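Long-range contact in geranylgeranyl pyrophosphate synthase (Corynebacterium glutamicum, PDB 3LMD), which probably catalyses the chain elongation of isoprenyl diphosphates in isoprenoid biosynthesis, a magnesium-dependent prenyl transfer: residues 81-86 / 96-101. Numbering follows the deposited sequence.
Sequences FALLAS and NVIKAA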
loop_
_atom_site.group_PDB
_atom_site.type_symbol
_atom_site.label_atom_id
_atom_site.label_comp_id
_atom_site.label_asym_id
_atom_site.label_seq_id
_atom_site.Cartn_x
_atom_site.Cartn_y
_atom_site.Cartn_z
ATOM N N PHE A 81 0.417 23.699 -1.038
ATOM C CA PHE A 81 -0.027 23.898 -2.420
ATOM C C PHE A 81 -1.514 23.586 -2.590
ATOM O O PHE A 81 -2.226 24.322 -3.268
ATOM C CB PHE A 81 0.821 23.071 -3.404
ATOM C CG PHE A 81 0.379 23.237 -4.855
ATOM C CD1 PHE A 81 0.130 24.502 -5.379
ATOM C CD2 PHE A 81 0.173 22.143 -5.663
ATOM C CE1 PHE A 81 -0.289 24.651 -6.711
ATOM C CE2 PHE A 81 -0.217 22.287 -7.003
ATOM C CZ PHE A 81 -0.451 23.525 -7.518
ATOM N N ALA A 82 -2.001 22.515 -1.957
ATOM C CA ALA A 82 -3.439 22.192 -2.016
ATOM C C ALA A 82 -4.296 23.343 -1.415
ATOM O O ALA A 82 -5.393 23.677 -1.928
ATOM C CB ALA A 82 -3.734 20.889 -1.239
ATOM N N LEU A 83 -3.812 23.913 -0.321
ATOM C CA LEU A 83 -4.532 25.027 0.329
ATOM C C LEU A 83 -4.544 26.275 -0.586
ATOM O O LEU A 83 -5.582 26.921 -0.740
ATOM C CB LEU A 83 -3.915 25.389 1.692
ATOM C CG LEU A 83 -3.877 24.307 2.802
ATOM C CD1 LEU A 83 -3.220 24.778 4.087
ATOM C CD2 LEU A 83 -5.228 23.695 3.112
ATOM N N LEU A 84 -3.397 26.608 -1.173
ATOM C CA LEU A 84 -3.326 27.707 -2.150
ATOM C C LEU A 84 -4.253 27.474 -3.318
ATOM O O LEU A 84 -5.002 28.387 -3.732
ATOM C CB LEU A 84 -1.868 27.928 -2.608
ATOM C CG LEU A 84 -0.927 28.401 -1.496
ATOM C CD1 LEU A 84 0.525 28.394 -1.969
ATOM C CD2 LEU A 84 -1.341 29.816 -1.103
ATOM N N ALA A 85 -4.231 26.257 -3.871
ATOM C CA ALA A 85 -5.119 25.934 -4.971
ATOM C C ALA A 85 -6.577 26.136 -4.586
ATOM O O ALA A 85 -7.383 26.534 -5.420
ATOM C CB ALA A 85 -4.920 24.454 -5.441
ATOM N N SER A 86 -6.935 25.814 -3.343
ATOM C CA SER A 86 -8.332 25.946 -2.922
ATOM C C SER A 86 -8.776 27.416 -2.921
ATOM O O SER A 86 -9.954 27.705 -2.991
ATOM C CB SER A 86 -8.582 25.321 -1.537
ATOM O OG SER A 86 -8.157 26.195 -0.494
ATOM N N ASN A 96 -13.198 19.858 3.750
ATOM C CA ASN A 96 -12.803 18.819 2.790
ATOM C C ASN A 96 -11.490 19.141 2.054
ATOM O O ASN A 96 -10.764 18.228 1.639
ATOM C CB ASN A 96 -13.919 18.524 1.817
ATOM C CG ASN A 96 -15.034 17.676 2.439
ATOM O OD1 ASN A 96 -14.913 17.180 3.556
ATOM N ND2 ASN A 96 -16.107 17.487 1.693
ATOM N N VAL A 97 -11.207 20.430 1.881
ATOM C CA VAL A 97 -9.889 20.879 1.403
ATOM C C VAL A 97 -8.786 20.467 2.385
ATOM O O VAL A 97 -7.750 19.936 1.980
ATOM C CB VAL A 97 -9.834 22.420 1.200
ATOM C CG1 VAL A 97 -8.405 22.874 0.889
ATOM C CG2 VAL A 97 -10.746 22.857 0.075
ATOM N N ILE A 98 -8.997 20.720 3.679
ATOM C CA ILE A 98 -8.053 20.275 4.712
ATOM C C ILE A 98 -7.880 18.768 4.673
ATOM O O ILE A 98 -6.764 18.258 4.764
ATOM C CB ILE A 98 -8.561 20.611 6.140
ATOM C CG1 ILE A 98 -8.756 22.115 6.319
ATOM C CG2 ILE A 98 -7.626 20.065 7.213
ATOM C CD1 ILE A 98 -7.617 22.904 5.891
ATOM N N LYS A 99 -8.984 18.049 4.585
ATOM C CA LYS A 99 -8.910 16.589 4.572
ATOM C C LYS A 99 -8.188 16.043 3.308
ATOM O O LYS A 99 -7.407 15.082 3.387
ATOM C CB LYS A 99 -10.339 16.026 4.661
ATOM C CG LYS A 99 -10.447 14.554 4.925
ATOM C CD LYS A 99 -11.917 14.139 5.258
ATOM C CE LYS A 99 -12.496 14.900 6.459
ATOM N NZ LYS A 99 -13.742 14.267 7.005
ATOM N N ALA A 100 -8.496 16.608 2.146
ATOM C CA ALA A 100 -7.746 16.264 0.923
ATOM C C ALA A 100 -6.242 16.534 1.052
ATOM O O ALA A 100 -5.431 15.730 0.598
ATOM C CB ALA A 100 -8.336 16.975 -0.309
ATOM N N ALA A 101 -5.854 17.642 1.679
ATOM C CA ALA A 101 -4.442 17.989 1.838
ATOM C C ALA A 101 -3.753 16.959 2.713
ATOM O O ALA A 101 -2.582 16.597 2.473
ATOM C CB ALA A 101 -4.275 19.407 2.449
#
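Leu-83 CD2 lies 4.0 Å from Val-97 CG1, their side chains crossing at a slant, between two helices joined by a short connection: an antiparallel helical hairpin within the all-helical isoprenyl diphosphate synthase fold. The axes of segments 81-86 and 96-101 run at 151° (N-to-C directions) and approach to 9.4 Å, with Ala-82 level with Ala-101 and Ser-86 with Val-97. CB of Ala-82 faces CB of Ala-101 at 4.0 Å, which lets the backbones come close: the CA atoms of Ala-82 and Ala-101 are 5.8 Å apart. Leu-83 starts off to one side, but its CD2 reaches to 3.7 Å from CD1 of Ile-98, these two side chains also slanted. Ile-98 points its CB away; CG1 is anti to the carbonyl carbon (chi1 -60°), and a further bend at chi2 brings CD1 back to Leu-83. Ala-43 of helix 34-55 touches both, covering this flank. At the other end Val-97 straddles CB of Ser-86 with both methyls, tightly on the CG1 side at 3.5 Å. Ser-86 OG, also hydrogen-bonded to Leu-93 N, donates a hydrogen bond to Leu-83 O (2.7 Å), standing 18° from the plane of that carbonyl.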